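Local coordinates for protein beta sliding clamp (Bartonella birtlesii LL-WM9, PDB 6PTR) that probably tethers DNA polymerases and other proteins to DNA as a ring-shaped head-to-tail homodimer, giving replication its processivity, at residues R162-H174 with K250-V262. Sequence-based numbering, arbitrary orientation.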
ATOM      1  N   ARG C 162      -5.936  26.920   8.629  1.00 39.93           N
ATOM      2  CA  ARG C 162      -4.863  27.415   9.478  1.00 32.50           C
ATOM      3  C   ARG C 162      -3.591  27.537   8.644  1.00 32.54           C
ATOM      4  O   ARG C 162      -2.580  26.907   8.951  1.00 27.56           O
ATOM      5  CB  ARG C 162      -4.624  26.479  10.661  1.00 33.22           C
ATOM      6  CG  ARG C 162      -5.847  26.232  11.527  1.00 34.58           C
ATOM      7  CD  ARG C 162      -6.207  27.487  12.286  1.00 36.27           C
ATOM      8  NE  ARG C 162      -7.292  27.229  13.220  1.00 42.06           N
ATOM      9  CZ  ARG C 162      -8.569  27.480  12.975  1.00 36.71           C
ATOM     10  NH1 ARG C 162      -9.479  27.189  13.891  1.00 46.56           N
ATOM     11  NH2 ARG C 162      -8.941  28.005  11.813  1.00 39.55           N
ATOM     12  N   TYR C 163      -3.640  28.345   7.579  1.00 29.52           N
ATOM     13  CA  TYR C 163      -2.593  28.250   6.556  1.00 34.01           C
ATOM     14  C   TYR C 163      -1.219  28.642   7.091  1.00 33.52           C
ATOM     15  O   TYR C 163      -0.209  28.064   6.663  1.00 29.13           O
ATOM     16  CB  TYR C 163      -2.947  29.096   5.327  1.00 39.56           C
ATOM     17  CG  TYR C 163      -2.607  30.563   5.471  1.00 49.20           C
ATOM     18  CD1 TYR C 163      -1.442  31.095   4.913  1.00 45.78           C
ATOM     19  CD2 TYR C 163      -3.444  31.417   6.178  1.00 58.04           C
ATOM     20  CE1 TYR C 163      -1.128  32.448   5.058  1.00 46.87           C
ATOM     21  CE2 TYR C 163      -3.141  32.759   6.328  1.00 63.34           C
ATOM     22  CZ  TYR C 163      -1.986  33.270   5.771  1.00 57.06           C
ATOM     23  OH  TYR C 163      -1.709  34.608   5.936  1.00 53.38           O
ATOM     24  N   TYR C 164      -1.132  29.594   8.027  1.00 29.77           N
ATOM     25  CA  TYR C 164       0.208  29.948   8.482  1.00 27.96           C
ATOM     26  C   TYR C 164       0.707  29.043   9.589  1.00 20.80           C
ATOM     27  O   TYR C 164       1.803  29.276  10.097  1.00 21.94           O
ATOM     28  CB  TYR C 164       0.315  31.427   8.912  1.00 27.43           C
ATOM     29  CG  TYR C 164      -0.709  31.956   9.885  1.00 30.58           C
ATOM     30  CD1 TYR C 164      -0.651  31.634  11.239  1.00 31.03           C
ATOM     31  CD2 TYR C 164      -1.694  32.840   9.458  1.00 41.50           C
ATOM     32  CE1 TYR C 164      -1.594  32.154  12.141  1.00 36.30           C
ATOM     33  CE2 TYR C 164      -2.633  33.352  10.337  1.00 46.18           C
ATOM     34  CZ  TYR C 164      -2.578  33.011  11.676  1.00 46.98           C
ATOM     35  OH  TYR C 164      -3.516  33.538  12.543  1.00 48.46           O
ATOM     36  N   LEU C 165      -0.081  28.035   9.983  1.00 18.87           N
ATOM     37  CA  LEU C 165       0.430  26.910  10.749  1.00 16.97           C
ATOM     38  C   LEU C 165       0.885  25.768   9.851  1.00 20.27           C
ATOM     39  O   LEU C 165       1.419  24.784  10.359  1.00 20.39           O
ATOM     40  CB  LEU C 165      -0.640  26.377  11.726  1.00 19.44           C
ATOM     41  CG  LEU C 165      -1.107  27.330  12.836  1.00 23.07           C
ATOM     42  CD1 LEU C 165      -1.881  26.543  13.881  1.00 23.12           C
ATOM     43  CD2 LEU C 165       0.058  28.037  13.487  1.00 22.81           C
ATOM     44  N   ASN C 166       0.689  25.871   8.535  1.00 20.54           N
ATOM     45  CA  ASN C 166       1.043  24.788   7.608  1.00 21.58           C
ATOM     46  C   ASN C 166       2.509  24.913   7.182  1.00 19.97           C
ATOM     47  O   ASN C 166       2.840  24.943   6.012  1.00 20.22           O
ATOM     48  CB  ASN C 166       0.122  24.800   6.389  1.00 20.45           C
ATOM     49  CG  ASN C 166      -1.191  24.035   6.622  1.00 32.77           C
ATOM     50  OD1 ASN C 166      -1.499  23.066   5.914  1.00 30.77           O
ATOM     51  ND2 ASN C 166      -1.952  24.459   7.624  1.00 31.84           N
ATOM     52  N   GLY C 167       3.384  24.984   8.170  1.00 17.58           N
ATOM     53  CA  GLY C 167       4.806  25.085   7.879  1.00 14.73           C
ATOM     54  C   GLY C 167       5.555  25.163   9.183  1.00 17.96           C
ATOM     55  O   GLY C 167       4.971  24.990  10.255  1.00 22.67           O
ATOM     56  N   ILE C 168       6.850  25.445   9.092  1.00 14.24           N
ATOM     57  CA  ILE C 168       7.719  25.504  10.263  1.00 14.91           C
ATOM     58  C   ILE C 168       8.217  26.927  10.426  1.00 19.01           C
ATOM     59  O   ILE C 168       8.673  27.546   9.459  1.00 18.18           O
ATOM     60  CB  ILE C 168       8.909  24.541  10.134  1.00 16.76           C
ATOM     61  CG1 ILE C 168       8.435  23.094  10.159  1.00 20.57           C
ATOM     62  CG2 ILE C 168       9.935  24.806  11.260  1.00 17.66           C
ATOM     63  CD1 ILE C 168       9.599  22.093   9.976  1.00 21.05           C
ATOM     64  N   TYR C 169       8.144  27.446  11.639  1.00 16.95           N
ATOM     65  CA  TYR C 169       8.604  28.807  11.900  1.00 17.58           C
ATOM     66  C   TYR C 169      10.092  28.733  12.205  1.00 19.08           C
ATOM     67  O   TYR C 169      10.485  28.226  13.253  1.00 18.81           O
ATOM     68  CB  TYR C 169       7.826  29.426  13.054  1.00 17.14           C
ATOM     69  CG  TYR C 169       8.188  30.869  13.360  1.00 18.76           C
ATOM     70  CD1 TYR C 169       8.305  31.805  12.339  1.00 19.76           C
ATOM     71  CD2 TYR C 169       8.429  31.292  14.669  1.00 21.23           C
ATOM     72  CE1 TYR C 169       8.648  33.148  12.613  1.00 19.12           C
ATOM     73  CE2 TYR C 169       8.756  32.622  14.943  1.00 20.68           C
ATOM     74  CZ  TYR C 169       8.854  33.529  13.914  1.00 19.13           C
ATOM     75  OH  TYR C 169       9.187  34.831  14.177  1.00 24.35           O
ATOM     76  N   PHE C 170      10.905  29.292  11.300  1.00 15.83           N
ATOM     77  CA  PHE C 170      12.363  29.181  11.254  1.00 20.79           C
ATOM     78  C   PHE C 170      12.878  30.559  11.656  1.00 22.19           C
ATOM     79  O   PHE C 170      12.650  31.521  10.923  1.00 19.44           O
ATOM     80  CB  PHE C 170      12.726  28.809   9.813  1.00 19.99           C
ATOM     81  CG  PHE C 170      14.188  28.514   9.526  1.00 22.06           C
ATOM     82  CD1 PHE C 170      14.692  27.236   9.674  1.00 24.64           C
ATOM     83  CD2 PHE C 170      14.984  29.467   8.918  1.00 26.35           C
ATOM     84  CE1 PHE C 170      16.003  26.948   9.327  1.00 24.73           C
ATOM     85  CE2 PHE C 170      16.310  29.175   8.565  1.00 25.38           C
ATOM     86  CZ  PHE C 170      16.801  27.913   8.779  1.00 26.22           C
ATOM     87  N   HIS C 171      13.501  30.677  12.839  1.00 20.35           N
ATOM     88  CA  HIS C 171      13.764  32.006  13.393  1.00 20.45           C
ATOM     89  C   HIS C 171      14.925  31.969  14.377  1.00 23.22           C
ATOM     90  O   HIS C 171      15.342  30.908  14.851  1.00 24.20           O
ATOM     91  CB  HIS C 171      12.484  32.574  14.062  1.00 21.78           C
ATOM     92  CG  HIS C 171      11.999  31.793  15.252  1.00 20.54           C
ATOM     93  ND1 HIS C 171      11.525  30.502  15.160  1.00 19.19           N
ATOM     94  CD2 HIS C 171      11.878  32.143  16.560  1.00 21.89           C
ATOM     95  CE1 HIS C 171      11.135  30.085  16.358  1.00 20.81           C
ATOM     96  NE2 HIS C 171      11.335  31.068  17.224  1.00 20.92           N
ATOM     97  N   ILE C 172      15.422  33.173  14.710  1.00 22.99           N
ATOM     98  CA  ILE C 172      16.533  33.372  15.628  1.00 25.11           C
ATOM     99  C   ILE C 172      15.992  33.766  16.989  1.00 31.31           C
ATOM    100  O   ILE C 172      15.028  34.539  17.091  1.00 29.34           O
ATOM    101  CB  ILE C 172      17.493  34.453  15.095  1.00 27.90           C
ATOM    102  CG1 ILE C 172      18.108  34.001  13.767  1.00 34.71           C
ATOM    103  CG2 ILE C 172      18.577  34.772  16.104  1.00 43.66           C
ATOM    104  CD1 ILE C 172      18.655  32.602  13.800  1.00 33.60           C
ATOM    105  N   VAL C 173      16.631  33.255  18.035  1.00 25.65           N
ATOM    106  CA  VAL C 173      16.284  33.570  19.419  1.00 25.73           C
ATOM    107  C   VAL C 173      17.506  34.236  20.023  1.00 38.99           C
ATOM    108  O   VAL C 173      18.559  33.601  20.172  1.00 38.02           O
ATOM    109  CB  VAL C 173      15.882  32.325  20.221  1.00 27.74           C
ATOM    110  CG1 VAL C 173      15.600  32.715  21.678  1.00 37.06           C
ATOM    111  CG2 VAL C 173      14.671  31.662  19.607  1.00 36.22           C
ATOM    112  N   HIS C 174      17.380  35.518  20.359  1.00 39.22           N
ATOM    113  CA  HIS C 174      18.528  36.307  20.807  1.00 41.98           C
ATOM    114  C   HIS C 174      18.810  36.072  22.293  1.00 41.25           C
ATOM    115  O   HIS C 174      18.785  36.984  23.118  1.00 54.18           O
ATOM    116  CB  HIS C 174      18.298  37.783  20.508  1.00 41.41           C
ATOM    117  CG  HIS C 174      18.105  38.084  19.054  1.00 41.35           C
ATOM    118  ND1 HIS C 174      19.118  38.570  18.252  1.00 50.35           N
ATOM    119  CD2 HIS C 174      17.018  37.970  18.259  1.00 44.44           C
ATOM    120  CE1 HIS C 174      18.663  38.736  17.022  1.00 47.98           C
ATOM    121  NE2 HIS C 174      17.391  38.378  17.000  1.00 50.63           N
ATOM    122  N   LYS C 250       8.674  29.466  -2.081  1.00 19.88           N
ATOM    123  CA  LYS C 250       8.036  30.619  -1.462  1.00 20.21           C
ATOM    124  C   LYS C 250       7.944  30.380   0.037  1.00 20.69           C
ATOM    125  O   LYS C 250       7.986  29.249   0.514  1.00 22.56           O
ATOM    126  CB  LYS C 250       6.648  30.855  -2.053  1.00 21.06           C
ATOM    127  CG  LYS C 250       6.718  31.400  -3.465  1.00 27.80           C
ATOM    128  CD  LYS C 250       5.355  31.536  -4.116  1.00 31.82           C
ATOM    129  CE  LYS C 250       5.525  31.847  -5.591  1.00 36.38           C
ATOM    130  NZ  LYS C 250       4.227  31.860  -6.316  1.00 51.31           N
ATOM    131  N   LEU C 251       7.855  31.468   0.786  1.00 23.51           N
ATOM    132  CA  LEU C 251       7.593  31.389   2.214  1.00 18.77           C
ATOM    133  C   LEU C 251       6.114  31.652   2.432  1.00 23.29           C
ATOM    134  O   LEU C 251       5.457  32.279   1.602  1.00 23.80           O
ATOM    135  CB  LEU C 251       8.449  32.400   2.983  1.00 21.36           C
ATOM    136  CG  LEU C 251       9.944  32.038   2.929  1.00 26.27           C
ATOM    137  CD1 LEU C 251      10.825  33.205   3.363  1.00 27.79           C
ATOM    138  CD2 LEU C 251      10.232  30.805   3.795  1.00 25.02           C
ATOM    139  N   VAL C 252       5.583  31.145   3.539  1.00 19.03           N
ATOM    140  CA  VAL C 252       4.175  31.403   3.839  1.00 19.13           C
ATOM    141  C   VAL C 252       4.006  32.868   4.200  1.00 21.54           C
ATOM    142  O   VAL C 252       4.707  33.384   5.078  1.00 26.06           O
ATOM    143  CB  VAL C 252       3.695  30.491   4.975  1.00 21.03           C
ATOM    144  CG1 VAL C 252       2.231  30.805   5.324  1.00 23.05           C
ATOM    145  CG2 VAL C 252       3.865  29.037   4.601  1.00 20.56           C
ATOM    146  N   ASP C 253       3.051  33.536   3.552  1.00 23.53           N
ATOM    147  CA  ASP C 253       2.819  34.970   3.735  1.00 27.40           C
ATOM    148  C   ASP C 253       1.838  35.139   4.885  1.00 26.83           C
ATOM    149  O   ASP C 253       0.628  35.269   4.690  1.00 33.15           O
ATOM    150  CB  ASP C 253       2.297  35.602   2.446  1.00 28.80           C
ATOM    151  CG  ASP C 253       2.097  37.100   2.567  1.00 42.22           C
ATOM    152  OD1 ASP C 253       2.407  37.662   3.635  1.00 44.90           O
ATOM    153  OD2 ASP C 253       1.629  37.716   1.587  1.00 50.75           O
ATOM    154  N   GLY C 254       2.376  35.161   6.097  1.00 27.51           N
ATOM    155  CA  GLY C 254       1.572  35.335   7.293  1.00 27.92           C
ATOM    156  C   GLY C 254       2.486  35.523   8.482  1.00 28.94           C
ATOM    157  O   GLY C 254       3.713  35.489   8.366  1.00 32.11           O
ATOM    158  N   THR C 255       1.877  35.737   9.636  1.00 23.61           N
ATOM    159  CA  THR C 255       2.625  35.924  10.875  1.00 23.04           C
ATOM    160  C   THR C 255       2.388  34.724  11.788  1.00 24.30           C
ATOM    161  O   THR C 255       1.242  34.420  12.121  1.00 25.00           O
ATOM    162  CB  THR C 255       2.209  37.218  11.565  1.00 29.36           C
ATOM    163  OG1 THR C 255       2.471  38.317  10.683  1.00 34.51           O
ATOM    164  CG2 THR C 255       3.003  37.404  12.840  1.00 34.97           C
ATOM    165  N   PHE C 256       3.469  34.069  12.213  1.00 19.42           N
ATOM    166  CA  PHE C 256       3.340  32.906  13.092  1.00 20.35           C
ATOM    167  C   PHE C 256       2.897  33.342  14.493  1.00 22.01           C
ATOM    168  O   PHE C 256       3.261  34.426  14.959  1.00 18.87           O
ATOM    169  CB  PHE C 256       4.680  32.166  13.153  1.00 18.61           C
ATOM    170  CG  PHE C 256       4.580  30.741  13.605  1.00 15.88           C
ATOM    171  CD1 PHE C 256       4.118  29.767  12.736  1.00 15.67           C
ATOM    172  CD2 PHE C 256       4.938  30.370  14.903  1.00 17.45           C
ATOM    173  CE1 PHE C 256       4.016  28.436  13.134  1.00 17.82           C
ATOM    174  CE2 PHE C 256       4.857  29.039  15.304  1.00 17.26           C
ATOM    175  CZ  PHE C 256       4.390  28.066  14.399  1.00 16.96           C
ATOM    176  N   PRO C 257       2.095  32.524  15.191  1.00 17.34           N
ATOM    177  CA  PRO C 257       1.632  32.923  16.530  1.00 16.90           C
ATOM    178  C   PRO C 257       2.763  33.060  17.539  1.00 17.92           C
ATOM    179  O   PRO C 257       3.879  32.574  17.349  1.00 19.44           O
ATOM    180  CB  PRO C 257       0.669  31.793  16.947  1.00 16.67           C
ATOM    181  CG  PRO C 257       0.230  31.159  15.642  1.00 21.99           C
ATOM    182  CD  PRO C 257       1.417  31.310  14.693  1.00 20.33           C
ATOM    183  N   ASP C 258       2.433  33.742  18.638  1.00 19.12           N
ATOM    184  CA  ASP C 258       3.346  33.977  19.760  1.00 18.28           C
ATOM    185  C   ASP C 258       3.412  32.685  20.576  1.00 17.69           C
ATOM    186  O   ASP C 258       2.868  32.560  21.676  1.00 18.87           O
ATOM    187  CB  ASP C 258       2.856  35.173  20.564  1.00 20.42           C
ATOM    188  CG  ASP C 258       3.793  35.569  21.692  1.00 26.94           C
ATOM    189  OD1 ASP C 258       4.885  34.985  21.820  1.00 25.90           O
ATOM    190  OD2 ASP C 258       3.404  36.479  22.446  1.00 29.38           O
ATOM    191  N   TYR C 259       4.102  31.697  19.988  1.00 16.97           N
ATOM    192  CA  TYR C 259       4.089  30.329  20.498  1.00 20.13           C
ATOM    193  C   TYR C 259       4.715  30.206  21.878  1.00 21.19           C
ATOM    194  O   TYR C 259       4.415  29.247  22.590  1.00 20.10           O
ATOM    195  CB  TYR C 259       4.814  29.380  19.524  1.00 18.75           C
ATOM    196  CG  TYR C 259       6.285  29.705  19.470  1.00 17.89           C
ATOM    197  CD1 TYR C 259       7.173  29.132  20.384  1.00 19.32           C
ATOM    198  CD2 TYR C 259       6.776  30.645  18.573  1.00 17.27           C
ATOM    199  CE1 TYR C 259       8.508  29.475  20.396  1.00 17.90           C
ATOM    200  CE2 TYR C 259       8.133  30.995  18.578  1.00 20.76           C
ATOM    201  CZ  TYR C 259       8.976  30.412  19.491  1.00 22.74           C
ATOM    202  OH  TYR C 259      10.302  30.746  19.542  1.00 23.41           O
ATOM    203  N   GLN C 260       5.599  31.131  22.275  1.00 18.20           N
ATOM    204  CA  GLN C 260       6.204  31.027  23.600  1.00 19.64           C
ATOM    205  C   GLN C 260       5.153  31.104  24.696  1.00 21.25           C
ATOM    206  O   GLN C 260       5.372  30.581  25.788  1.00 22.31           O
ATOM    207  CB  GLN C 260       7.267  32.112  23.794  1.00 20.23           C
ATOM    208  CG  GLN C 260       8.448  31.896  22.858  1.00 21.55           C
ATOM    209  CD  GLN C 260       9.514  32.968  22.984  1.00 27.63           C
ATOM    210  OE1 GLN C 260       9.563  33.697  23.970  1.00 28.28           O
ATOM    211  NE2 GLN C 260      10.380  33.057  21.986  1.00 31.90           N
ATOM    212  N   ARG C 261       3.992  31.684  24.406  1.00 19.86           N
ATOM    213  CA  ARG C 261       2.965  31.760  25.430  1.00 20.05           C
ATOM    214  C   ARG C 261       2.426  30.391  25.819  1.00 27.98           C
ATOM    215  O   ARG C 261       1.844  30.265  26.903  1.00 28.76           O
ATOM    216  CB  ARG C 261       1.812  32.630  24.950  1.00 23.19           C
ATOM    217  CG  ARG C 261       2.189  34.071  24.723  1.00 24.26           C
ATOM    218  CD  ARG C 261       0.942  34.910  24.720  1.00 30.20           C
ATOM    219  NE  ARG C 261       1.169  36.204  24.090  1.00 29.08           N
ATOM    220  CZ  ARG C 261       0.348  37.227  24.250  1.00 35.49           C
ATOM    221  NH1 ARG C 261      -0.724  37.073  25.012  1.00 33.80           N
ATOM    222  NH2 ARG C 261       0.589  38.385  23.652  1.00 40.21           N
ATOM    223  N   VAL C 262       2.573  29.369  24.967  1.00 18.42           N
ATOM    224  CA  VAL C 262       1.951  28.077  25.278  1.00 22.82           C
ATOM    225  C   VAL C 262       2.904  27.080  25.910  1.00 27.15           C
ATOM    226  O   VAL C 262       2.460  25.995  26.313  1.00 29.30           O
ATOM    227  CB  VAL C 262       1.288  27.423  24.051  1.00 22.54           C
ATOM    228  CG1 VAL C 262       0.447  28.431  23.314  1.00 21.41           C
ATOM    229  CG2 VAL C 262       2.310  26.767  23.116  1.00 20.53           C
TER
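In the central domain of this beta sliding clamp, the interdomain linker that leaves strand 245-250 for the C-terminal domain crosses strand 167-173 and the 3-10 segment before it. Phe-256 lies at the centre of the crossing, its ring sandwiched between Pro-257 CD over one face and Tyr-169 CB over the opposite one, the latter 3.5 Å from the centroid of the Phe-256 ring and 10° off the normal, while Phe-256 CB in turn lies over a face of the Tyr-169 ring. The two planes are only 13° apart, yet the rings are slid so far that CH-pi contacts, not ring overlap, join them. With CG anti to the backbone N in both residues (chi1 -177° for Tyr-169), each ring is laid against the other's CB. Next along the linker, Leu-165 CD2 packs on Pro-257 CD at 3.7 Å, and Thr-255 O sits over one face of the Tyr-164 ring. Tyr-164 and Pro-257 also touch the bound griselimycin, so this packing forms part of the peptide's site. At the turn, Tyr-163 CD1 meets Val-252 CG1 at 3.7 Å, and Tyr-163 OH donates to Asp-253 O at 2.7 Å, tilted from the carbonyl plane. At the far end Tyr-259 OH also bonds Arg-181. His-171 ND1 binds Tyr-169 O, which helps set the imidazole's rotation, and Tyr-259 OH lies in the imidazole plane, 2.6 Å from His-171 NE2.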